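Local coordinates for protein beta-lactamase Mb2281c (Mycobacterium bovis, PDB 3I7J) that probably hydrolyses beta-lactams or related substrates as a member of the serine beta-lactamase family, at residues Ser151-Leu156 with Val245-Arg250; Val12-Ala17 with Thr32-Ala37; Phe36-Val41 with Phe147-Thr152; Gly228-Phe233 with Ala249-Asp254. One frame throughout, in Å; residues are numbered along the deposited sequence.

The four contacts lie on and beside a six-stranded antiparallel sheet and differ in chemistry with their place. Contact 1 is the fully buried one, aliphatic side chains of helix 153-164 settling on strand 242-248. Contact 2 continues outward along the sheet to strand 15-21, where small alanines meet a phenyl ring and, nearer the surface, a guanidinium group. Contact 3 shares F36 and A37 with contact 2, and S151 and T152 with contact 1, but is built on backbone hydrogen bonds of a second, smaller sheet beside the probable active site. Contact 4, partly buried like contacts 2 and 3, joins a hairpin turn to a loop through one backbone hydrogen bond and bridging waters; it shares A249 and R250 with contact 1.

Contact 1 (Ser151-Leu156 with Val245-Arg250); sequences STVADL and VVLTAR
V153 and L156 of the helix start lie against V245 and L247 of the strand; apolar side chains carry the contact, and no hydrogen bond crosses it. CG2 of V153 rests 3.8 Å from CD1 of L247, the two side chains lying alongside and running in opposite senses. The other branch, CG1, is placed anti to the backbone N (chi1 175°) and reaches CG1 of V245 at 4.0 Å. L156 works from its root as well as its tip: its CB lies 3.9 Å from CG1 of V245, meeting that side chain at about a right angle, and its CD1 comes equally near CD1 of L247. The arrangement belongs to the alpha/beta core of the serine beta-lactamase fold, in which helix 153-164 covers part of one face of the six-stranded antiparallel sheet; V246, between the two strand residues, turns from this helix toward F233. The polar start of the helix stays apart from the greasy patch. T152 is the N-cap, its OG1 accepting from D155 N at 3.1 Å, and D155 OD2 is held by T135 and T136. Packing against the helix ends at L247; the strand runs one residue further, and T248 OG1 then forms an ST turn with R250 N, while the partly exposed R250 extends to P11 O and the ring of W255.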
loop_
_atom_site.group_PDB
_atom_site.type_symbol
_atom_site.label_atom_id
_atom_site.label_comp_id
_atom_site.label_asym_id
_atom_site.label_seq_id
_atom_site.Cartn_x
_atom_site.Cartn_y
_atom_site.Cartn_z
ATOM N N SER A 151 -6.766 10.881 2.296
ATOM C CA SER A 151 -7.150 10.307 3.580
ATOM C C SER A 151 -6.479 11.026 4.750
ATOM O O SER A 151 -5.766 12.017 4.561
ATOM C CB SER A 151 -6.791 8.812 3.596
ATOM O OG SER A 151 -7.338 8.159 4.727
ATOM N N THR A 152 -6.711 10.511 5.956
ATOM C CA THR A 152 -6.159 11.075 7.193
ATOM C C THR A 152 -5.413 9.996 7.957
ATOM O O THR A 152 -5.610 8.813 7.705
ATOM C CB THR A 152 -7.284 11.569 8.115
ATOM O OG1 THR A 152 -8.092 10.448 8.508
ATOM C CG2 THR A 152 -8.162 12.590 7.400
ATOM N N VAL A 153 -4.559 10.392 8.898
ATOM C CA VAL A 153 -3.827 9.394 9.671
ATOM C C VAL A 153 -4.801 8.543 10.493
ATOM O O VAL A 153 -4.582 7.344 10.675
ATOM C CB VAL A 153 -2.778 10.048 10.603
ATOM C CG1 VAL A 153 -2.113 8.985 11.481
ATOM C CG2 VAL A 153 -1.720 10.747 9.759
ATOM N N ALA A 154 -5.878 9.158 10.977
ATOM C CA ALA A 154 -6.883 8.445 11.766
ATOM C C ALA A 154 -7.527 7.326 10.948
ATOM O O ALA A 154 -7.705 6.207 11.436
ATOM C CB ALA A 154 -7.962 9.416 12.251
ATOM N N ASP A 155 -7.902 7.643 9.710
ATOM C CA ASP A 155 -8.513 6.661 8.819
ATOM C C ASP A 155 -7.496 5.578 8.449
ATOM O O ASP A 155 -7.824 4.391 8.430
ATOM C CB ASP A 155 -9.025 7.329 7.535
ATOM C CG ASP A 155 -10.434 7.864 7.674
ATOM O OD1 ASP A 155 -10.924 7.977 8.822
ATOM O OD2 ASP A 155 -11.048 8.186 6.630
ATOM N N LEU A 156 -6.265 5.985 8.152
ATOM C CA LEU A 156 -5.245 5.012 7.789
ATOM C C LEU A 156 -4.884 4.138 8.975
ATOM O O LEU A 156 -4.486 2.984 8.806
ATOM C CB LEU A 156 -3.996 5.704 7.255
ATOM C CG LEU A 156 -4.120 6.312 5.864
ATOM C CD1 LEU A 156 -2.718 6.653 5.380
ATOM C CD2 LEU A 156 -4.775 5.322 4.893
ATOM N N VAL A 245 2.082 4.502 10.396
ATOM C CA VAL A 245 1.531 5.340 9.346
ATOM C C VAL A 245 2.169 6.722 9.461
ATOM O O VAL A 245 2.166 7.316 10.540
ATOM C CB VAL A 245 -0.000 5.509 9.495
ATOM C CG1 VAL A 245 -0.477 6.651 8.616
ATOM C CG2 VAL A 245 -0.721 4.215 9.099
ATOM N N VAL A 246 2.739 7.219 8.367
ATOM C CA VAL A 246 3.330 8.554 8.358
ATOM C C VAL A 246 2.885 9.320 7.118
ATOM O O VAL A 246 3.053 8.849 5.992
ATOM C CB VAL A 246 4.888 8.539 8.378
ATOM C CG1 VAL A 246 5.414 9.961 8.182
ATOM C CG2 VAL A 246 5.404 7.998 9.712
ATOM N N LEU A 247 2.311 10.498 7.338
ATOM C CA LEU A 247 1.857 11.364 6.253
ATOM C C LEU A 247 2.436 12.763 6.453
ATOM O O LEU A 247 2.304 13.347 7.535
ATOM C CB LEU A 247 0.326 11.444 6.224
ATOM C CG LEU A 247 -0.464 10.152 5.970
ATOM C CD1 LEU A 247 -1.955 10.472 5.985
ATOM C CD2 LEU A 247 -0.062 9.531 4.636
ATOM N N THR A 248 3.088 13.281 5.415
ATOM C CA THR A 248 3.685 14.613 5.453
ATOM C C THR A 248 3.262 15.418 4.231
ATOM O O THR A 248 2.776 14.867 3.235
ATOM C CB THR A 248 5.227 14.575 5.452
ATOM O OG1 THR A 248 5.710 14.408 4.110
ATOM C CG2 THR A 248 5.737 13.438 6.322
ATOM N N ALA A 249 3.457 16.729 4.323
ATOM C CA ALA A 249 3.112 17.652 3.253
ATOM C C ALA A 249 4.325 18.005 2.393
ATOM O O ALA A 249 4.429 19.119 1.880
ATOM C CB ALA A 249 2.502 18.921 3.844
ATOM N N ARG A 250 5.248 17.063 2.250
ATOM C CA ARG A 250 6.429 17.283 1.423
ATOM C C ARG A 250 6.669 16.058 0.551
ATOM O O ARG A 250 6.755 14.936 1.052
ATOM C CB ARG A 250 7.667 17.545 2.281
ATOM C CG ARG A 250 8.885 17.941 1.455
ATOM C CD ARG A 250 10.113 18.217 2.314
ATOM N NE ARG A 250 11.262 18.564 1.487
ATOM C CZ ARG A 250 12.489 18.778 1.953
ATOM N NH1 ARG A 250 12.740 18.683 3.251
ATOM N NH2 ARG A 250 13.469 19.085 1.115
#

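Contact 2 (Val12-Ala17 with Thr32-Ala37); sequences VPAAAA and TARVFA
F36 reaches A14, A15 and A16 with the far end of its ring, so that three successive alanines of one chain segment share a single phenyl group. The setting is a junction between two antiparallel sheets of the beta-lactamase fold: strand 15-21 belongs to the six-stranded sheet, whereas strand 36-37 is an outer strand of the small one. Between them the chain forms the neighbouring strand 24-29 and the turn through T32. No hydrogen bond crosses the contact; the backbone of A14 and A16 is paired instead with A249 and L247.

The ring of F36 can be followed outward. Its CB still lies beside the backbone of S151, in the small sheet. CG is anti to the carbonyl carbon (chi1 -74°), a setting that swings the ring toward the alanines. The CD2 side brushes L247, and the CD1 side comes near T248. Farther out, CE2 meets the methyl CB of A16 at 4.1 Å, CE1 lies 4.2 Å from A14 O, and CZ comes within 4.4 Å of A15 CA, all three approaching obliquely. The buried A16 methyl also touches V153 of helix 153-164.

Toward solvent the chemistry changes. R34 runs extended from CG to NE and brings one face of its guanidinium against the A14 methyl, whose CB sits 3.2 Å above the plane, offset toward the rim. CZ is 3.7 Å from that methyl carbon, and the nearest nitrogen, R34 NH1, stands 3.3 Å from A14 CB.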
loop_
_atom_site.group_PDB
_atom_site.type_symbol
_atom_site.label_atom_id
_atom_site.label_comp_id
_atom_site.label_asym_id
_atom_site.label_seq_id
_atom_site.Cartn_x
_atom_site.Cartn_y
_atom_site.Cartn_z
ATOM N N VAL A 12 9.606 19.389 6.921
ATOM C CA VAL A 12 8.377 19.308 6.141
ATOM C C VAL A 12 7.387 20.367 6.639
ATOM O O VAL A 12 7.403 20.730 7.807
ATOM C CB VAL A 12 7.722 17.918 6.291
ATOM C CG1 VAL A 12 8.719 16.834 5.923
ATOM C CG2 VAL A 12 7.231 17.733 7.721
ATOM N N PRO A 13 6.511 20.870 5.754
ATOM C CA PRO A 13 5.516 21.890 6.115
ATOM C C PRO A 13 4.527 21.401 7.176
ATOM O O PRO A 13 3.982 22.194 7.942
ATOM C CB PRO A 13 4.833 22.190 4.781
ATOM C CG PRO A 13 5.913 21.905 3.770
ATOM C CD PRO A 13 6.492 20.613 4.303
ATOM N N ALA A 14 4.296 20.092 7.205
ATOM C CA ALA A 14 3.379 19.483 8.166
ATOM C C ALA A 14 3.463 17.962 8.078
ATOM O O ALA A 14 3.741 17.399 7.013
ATOM C CB ALA A 14 1.943 19.936 7.896
ATOM N N ALA A 15 3.216 17.304 9.205
ATOM C CA ALA A 15 3.255 15.848 9.263
ATOM C C ALA A 15 2.375 15.323 10.385
ATOM O O ALA A 15 2.054 16.048 11.321
ATOM C CB ALA A 15 4.696 15.368 9.459
ATOM N N ALA A 16 1.975 14.061 10.267
ATOM C CA ALA A 16 1.147 13.401 11.270
ATOM C C ALA A 16 1.474 11.913 11.198
ATOM O O ALA A 16 1.798 11.388 10.131
ATOM C CB ALA A 16 -0.330 13.644 10.989
ATOM N N ALA A 17 1.398 11.232 12.331
ATOM C CA ALA A 17 1.720 9.823 12.343
ATOM C C ALA A 17 1.024 9.082 13.462
ATOM O O ALA A 17 0.508 9.687 14.405
ATOM C CB ALA A 17 3.226 9.635 12.459
ATOM N N THR A 32 -4.096 14.173 13.279
ATOM C CA THR A 32 -4.559 12.931 12.670
ATOM C C THR A 32 -5.878 13.093 11.901
ATOM O O THR A 32 -6.350 12.159 11.249
ATOM C CB THR A 32 -4.713 11.815 13.735
ATOM O OG1 THR A 32 -5.691 12.203 14.704
ATOM C CG2 THR A 32 -3.394 11.570 14.438
ATOM N N ALA A 33 -6.461 14.285 11.968
ATOM C CA ALA A 33 -7.706 14.567 11.268
ATOM C C ALA A 33 -7.425 15.342 9.975
ATOM O O ALA A 33 -8.311 15.515 9.139
ATOM C CB ALA A 33 -8.649 15.374 12.168
ATOM N N ARG A 34 -6.191 15.806 9.815
ATOM C CA ARG A 34 -5.801 16.556 8.624
ATOM C C ARG A 34 -5.744 15.678 7.369
ATOM O O ARG A 34 -5.154 14.596 7.384
ATOM C CB ARG A 34 -4.437 17.225 8.845
ATOM C CG ARG A 34 -3.861 17.832 7.581
ATOM C CD ARG A 34 -2.703 18.765 7.848
ATOM N NE ARG A 34 -2.145 19.271 6.602
ATOM C CZ ARG A 34 -1.404 20.369 6.503
ATOM N NH1 ARG A 34 -1.127 21.092 7.581
ATOM N NH2 ARG A 34 -0.941 20.748 5.319
ATOM N N VAL A 35 -6.349 16.157 6.285
ATOM C CA VAL A 35 -6.370 15.426 5.021
ATOM C C VAL A 35 -5.060 15.565 4.241
ATOM O O VAL A 35 -4.560 16.669 4.051
ATOM C CB VAL A 35 -7.510 15.914 4.106
ATOM C CG1 VAL A 35 -7.341 15.312 2.724
ATOM C CG2 VAL A 35 -8.868 15.522 4.688
ATOM N N PHE A 36 -4.530 14.441 3.767
ATOM C CA PHE A 36 -3.274 14.424 3.015
ATOM C C PHE A 36 -3.440 13.684 1.679
ATOM O O PHE A 36 -4.252 12.761 1.565
ATOM C CB PHE A 36 -2.192 13.698 3.828
ATOM C CG PHE A 36 -1.653 14.481 5.003
ATOM C CD1 PHE A 36 -0.586 15.358 4.839
ATOM C CD2 PHE A 36 -2.178 14.302 6.281
ATOM C CE1 PHE A 36 -0.047 16.041 5.930
ATOM C CE2 PHE A 36 -1.647 14.981 7.380
ATOM C CZ PHE A 36 -0.578 15.851 7.203
ATOM N N ALA A 37 -2.679 14.083 0.665
ATOM C CA ALA A 37 -2.734 13.382 -0.615
ATOM C C ALA A 37 -1.918 12.127 -0.330
ATOM O O ALA A 37 -0.843 12.211 0.268
ATOM C CB ALA A 37 -2.071 14.209 -1.722
#

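Contact 3 (Phe36-Val41 with Phe147-Thr152); sequences FALASV and FGATST
F36 and S151 exchange two backbone hydrogen bonds, F36 N to S151 O at 2.8 Å and S151 N to F36 O at 3.2 Å, both nearly straight (169° and 166°). They form a hydrogen-bonded antiparallel pair in the small three-stranded sheet of the beta-lactamase fold, with the non-hydrogen-bonded pair A37 and T150 next to it. One step on, L38 N donates to A149 O at 3.1 Å. Next to this bond a water joins the two backbones, accepting from A39 N and donating to both A149 O and F147 O; A149 O is thus gripped by a peptide N-H and a water together.

Around this polar seam, F36 and S151 lie on one face of the sheet and A37 and T150 on the other. On the first face L38 supplies most of the packing. With CG anti to its carbonyl carbon (chi1 -56°), it lays CD1 over CB of S151 at 3.6 Å and near the methyl of A149 at 4.1 Å; it also touches L156, L247 and L45. The OG of S151 is turned to T136.

S40, two residues after L38, starts an SxxK sequence with K43 at the beginning of helix 42-56, consistent with the nucleophile site of serine beta-lactamases. Its OG is hydrogen-bonded to Y99 OH and weakly to K43 NZ. Immediately before it, the backbones of A39 and F147 nearly touch in two reciprocal C-H...O contacts, the shorter of them from F147 CA to A39 O at 3.2 Å.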
loop_
_atom_site.group_PDB
_atom_site.type_symbol
_atom_site.label_atom_id
_atom_site.label_comp_id
_atom_site.label_asym_id
_atom_site.label_seq_id
_atom_site.Cartn_x
_atom_site.Cartn_y
_atom_site.Cartn_z
ATOM N N PHE A 36 -4.530 14.441 3.767
ATOM C CA PHE A 36 -3.274 14.424 3.015
ATOM C C PHE A 36 -3.440 13.684 1.679
ATOM O O PHE A 36 -4.252 12.761 1.565
ATOM C CB PHE A 36 -2.192 13.698 3.828
ATOM C CG PHE A 36 -1.653 14.481 5.003
ATOM C CD1 PHE A 36 -0.586 15.358 4.839
ATOM C CD2 PHE A 36 -2.178 14.302 6.281
ATOM C CE1 PHE A 36 -0.047 16.041 5.930
ATOM C CE2 PHE A 36 -1.647 14.981 7.380
ATOM C CZ PHE A 36 -0.578 15.851 7.203
ATOM N N ALA A 37 -2.679 14.083 0.665
ATOM C CA ALA A 37 -2.734 13.382 -0.615
ATOM C C ALA A 37 -1.918 12.127 -0.330
ATOM O O ALA A 37 -0.843 12.211 0.268
ATOM C CB ALA A 37 -2.071 14.209 -1.722
ATOM N N LEU A 38 -2.410 10.970 -0.755
ATOM C CA LEU A 38 -1.705 9.721 -0.481
ATOM C C LEU A 38 -0.781 9.235 -1.575
ATOM O O LEU A 38 0.115 8.431 -1.319
ATOM C CB LEU A 38 -2.705 8.609 -0.190
ATOM C CG LEU A 38 -3.692 8.842 0.943
ATOM C CD1 LEU A 38 -4.450 7.548 1.188
ATOM C CD2 LEU A 38 -2.946 9.278 2.202
ATOM N N ALA A 39 -0.994 9.729 -2.790
ATOM C CA ALA A 39 -0.202 9.293 -3.935
ATOM C C ALA A 39 -0.295 7.763 -3.952
ATOM O O ALA A 39 -1.382 7.221 -3.771
ATOM C CB ALA A 39 1.261 9.755 -3.802
ATOM N N SER A 40 0.826 7.073 -4.137
ATOM C CA SER A 40 0.820 5.606 -4.188
ATOM C C SER A 40 0.386 4.881 -2.917
ATOM O O SER A 40 0.258 3.656 -2.911
ATOM C CB SER A 40 2.191 5.083 -4.619
ATOM O OG SER A 40 2.379 5.278 -6.002
ATOM N N VAL A 41 0.186 5.615 -1.830
ATOM C CA VAL A 41 -0.279 4.959 -0.622
ATOM C C VAL A 41 -1.740 4.608 -0.921
ATOM O O VAL A 41 -2.429 3.959 -0.129
ATOM C CB VAL A 41 -0.161 5.886 0.619
ATOM C CG1 VAL A 41 -0.759 5.212 1.853
ATOM C CG2 VAL A 41 1.322 6.196 0.880
ATOM N N PHE A 147 -3.049 6.390 -7.524
ATOM C CA PHE A 147 -2.449 7.498 -6.779
ATOM C C PHE A 147 -3.372 8.645 -6.377
ATOM O O PHE A 147 -2.909 9.617 -5.779
ATOM C CB PHE A 147 -1.350 8.086 -7.651
ATOM C CG PHE A 147 -1.853 8.536 -8.993
ATOM C CD1 PHE A 147 -2.378 9.816 -9.165
ATOM C CD2 PHE A 147 -1.889 7.646 -10.066
ATOM C CE1 PHE A 147 -2.937 10.209 -10.385
ATOM C CE2 PHE A 147 -2.446 8.018 -11.293
ATOM C CZ PHE A 147 -2.973 9.306 -11.454
ATOM N N GLY A 148 -4.658 8.551 -6.697
ATOM C CA GLY A 148 -5.561 9.649 -6.397
ATOM C C GLY A 148 -6.322 9.667 -5.091
ATOM O O GLY A 148 -7.177 10.525 -4.902
ATOM N N ALA A 149 -6.034 8.741 -4.188
ATOM C CA ALA A 149 -6.749 8.724 -2.922
ATOM C C ALA A 149 -6.280 9.816 -1.960
ATOM O O ALA A 149 -5.129 10.265 -1.983
ATOM C CB ALA A 149 -6.624 7.361 -2.264
ATOM N N THR A 150 -7.215 10.231 -1.120
ATOM C CA THR A 150 -7.008 11.255 -0.117
ATOM C C THR A 150 -7.481 10.633 1.203
ATOM O O THR A 150 -8.485 9.926 1.226
ATOM C CB THR A 150 -7.858 12.506 -0.487
ATOM O OG1 THR A 150 -7.046 13.439 -1.211
ATOM C CG2 THR A 150 -8.428 13.157 0.721
ATOM N N SER A 151 -6.766 10.881 2.296
ATOM C CA SER A 151 -7.150 10.307 3.580
ATOM C C SER A 151 -6.479 11.026 4.750
ATOM O O SER A 151 -5.766 12.017 4.561
ATOM C CB SER A 151 -6.791 8.812 3.596
ATOM O OG SER A 151 -7.338 8.159 4.727
ATOM N N THR A 152 -6.711 10.511 5.956
ATOM C CA THR A 152 -6.159 11.075 7.193
ATOM C C THR A 152 -5.413 9.996 7.957
ATOM O O THR A 152 -5.610 8.813 7.705
ATOM C CB THR A 152 -7.284 11.569 8.115
ATOM O OG1 THR A 152 -8.092 10.448 8.508
ATOM C CG2 THR A 152 -8.162 12.590 7.400
HETATM O O HOH W 1 -3.350 11.305 -3.898
#

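Contact 4 (Gly228-Phe233 with Ala249-Asp254); sequences GQSGGF and ARDFGD
F252 sets the root of its side chain against Q229, whose amide oxygen OE1 lies 3.9 Å from ring atom CD2, with amide and ring planes 75° apart. Q229 belongs to the tight turn of a beta hairpin, a type I turn with a G1 bulge, linking strands 224-228 and 232-237; the bulge residue G231 has positive phi (82°). The segment it meets is the irregular loop between strand 242-248 and helix 256-271.

A bend at chi2 brings the Q229 amide back toward F252, where the two side chains meet at a slant; the F252 ring continues on to F227 and W260. Between the two backbones runs the one direct hydrogen bond of the contact, F252 N to Q229 O at 2.8 Å. The donor stands well above the carbonyl plane, 55° out of it. The missing side chain of G231 lets the loop come close, and G231 CA makes a C-H...O contact with R250 O at 3.2 Å.

Water finishes the exposed side around D251. One molecule donates to D251 OD1 and also bridges to S230 O. The oxygen of a second water lies 2.6 Å from D251 OD1, to which it donates, and 3.2 Å from S230 OG.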
loop_
_atom_site.group_PDB
_atom_site.type_symbol
_atom_site.label_atom_id
_atom_site.label_comp_id
_atom_site.label_asym_id
_atom_site.label_seq_id
_atom_site.Cartn_x
_atom_site.Cartn_y
_atom_site.Cartn_z
ATOM N N GLY A 228 4.435 6.677 -0.804
ATOM C CA GLY A 228 4.002 7.458 -1.951
ATOM C C GLY A 228 4.912 8.643 -2.182
ATOM O O GLY A 228 5.606 9.080 -1.263
ATOM N N GLN A 229 4.908 9.163 -3.405
ATOM C CA GLN A 229 5.750 10.300 -3.762
ATOM C C GLN A 229 5.292 11.590 -3.095
ATOM O O GLN A 229 5.975 12.611 -3.184
ATOM C CB GLN A 229 5.769 10.494 -5.285
ATOM C CG GLN A 229 6.453 9.371 -6.071
ATOM C CD GLN A 229 7.938 9.244 -5.759
ATOM O OE1 GLN A 229 8.679 10.231 -5.799
ATOM N NE2 GLN A 229 8.381 8.028 -5.463
ATOM N N SER A 230 4.137 11.551 -2.439
ATOM C CA SER A 230 3.622 12.731 -1.745
ATOM C C SER A 230 4.236 12.825 -0.355
ATOM O O SER A 230 3.873 13.695 0.433
ATOM C CB SER A 230 2.100 12.665 -1.624
ATOM O OG SER A 230 1.486 12.961 -2.864
ATOM N N GLY A 231 5.162 11.915 -0.059
ATOM C CA GLY A 231 5.823 11.915 1.232
ATOM C C GLY A 231 5.056 11.258 2.363
ATOM O O GLY A 231 5.040 11.761 3.486
ATOM N N GLY A 232 4.414 10.130 2.067
ATOM C CA GLY A 232 3.664 9.409 3.081
ATOM C C GLY A 232 3.908 7.920 2.913
ATOM O O GLY A 232 4.351 7.487 1.851
ATOM N N PHE A 233 3.643 7.129 3.945
ATOM C CA PHE A 233 3.847 5.699 3.834
ATOM C C PHE A 233 3.125 4.908 4.918
ATOM O O PHE A 233 2.655 5.458 5.918
ATOM C CB PHE A 233 5.349 5.354 3.871
ATOM C CG PHE A 233 5.991 5.480 5.242
ATOM C CD1 PHE A 233 5.712 4.565 6.259
ATOM C CD2 PHE A 233 6.902 6.500 5.499
ATOM C CE1 PHE A 233 6.337 4.669 7.513
ATOM C CE2 PHE A 233 7.528 6.612 6.744
ATOM C CZ PHE A 233 7.247 5.696 7.753
ATOM N N ALA A 249 3.457 16.729 4.323
ATOM C CA ALA A 249 3.112 17.652 3.253
ATOM C C ALA A 249 4.325 18.005 2.393
ATOM O O ALA A 249 4.429 19.119 1.880
ATOM C CB ALA A 249 2.502 18.921 3.844
ATOM N N ARG A 250 5.248 17.063 2.250
ATOM C CA ARG A 250 6.429 17.283 1.423
ATOM C C ARG A 250 6.669 16.058 0.551
ATOM O O ARG A 250 6.755 14.936 1.052
ATOM C CB ARG A 250 7.667 17.545 2.281
ATOM C CG ARG A 250 8.885 17.941 1.455
ATOM C CD ARG A 250 10.113 18.217 2.314
ATOM N NE ARG A 250 11.262 18.564 1.487
ATOM C CZ ARG A 250 12.489 18.778 1.953
ATOM N NH1 ARG A 250 12.740 18.683 3.251
ATOM N NH2 ARG A 250 13.469 19.085 1.115
ATOM N N ASP A 251 6.776 16.277 -0.755
ATOM C CA ASP A 251 6.997 15.183 -1.682
ATOM C C ASP A 251 8.270 14.414 -1.349
ATOM O O ASP A 251 9.237 14.986 -0.851
ATOM C CB ASP A 251 7.066 15.702 -3.124
ATOM C CG ASP A 251 5.749 16.284 -3.601
ATOM O OD1 ASP A 251 4.683 15.856 -3.111
ATOM O OD2 ASP A 251 5.771 17.170 -4.483
ATOM N N PHE A 252 8.249 13.112 -1.622
ATOM C CA PHE A 252 9.382 12.225 -1.374
ATOM C C PHE A 252 10.656 12.779 -1.999
ATOM O O PHE A 252 10.616 13.341 -3.090
ATOM C CB PHE A 252 9.093 10.854 -1.976
ATOM C CG PHE A 252 10.196 9.861 -1.778
ATOM C CD1 PHE A 252 10.391 9.261 -0.547
ATOM C CD2 PHE A 252 11.040 9.517 -2.824
ATOM C CE1 PHE A 252 11.413 8.327 -0.361
ATOM C CE2 PHE A 252 12.066 8.582 -2.646
ATOM C CZ PHE A 252 12.247 7.991 -1.416
ATOM N N GLY A 253 11.783 12.602 -1.316
ATOM C CA GLY A 253 13.057 13.089 -1.827
ATOM C C GLY A 253 14.208 12.594 -0.964
ATOM O O GLY A 253 14.010 11.732 -0.106
ATOM N N ASP A 254 15.408 13.127 -1.173
ATOM C CA ASP A 254 16.559 12.700 -0.386
ATOM C C ASP A 254 16.406 12.982 1.108
ATOM O O ASP A 254 16.985 12.275 1.937
ATOM C CB ASP A 254 17.848 13.367 -0.891
ATOM C CG ASP A 254 18.182 12.995 -2.331
ATOM O OD1 ASP A 254 17.997 11.815 -2.710
ATOM O OD2 ASP A 254 18.643 13.884 -3.078
HETATM O O HOH W 2 2.110 15.961 -3.691
HETATM O O HOH W 3 3.529 16.025 -0.534
#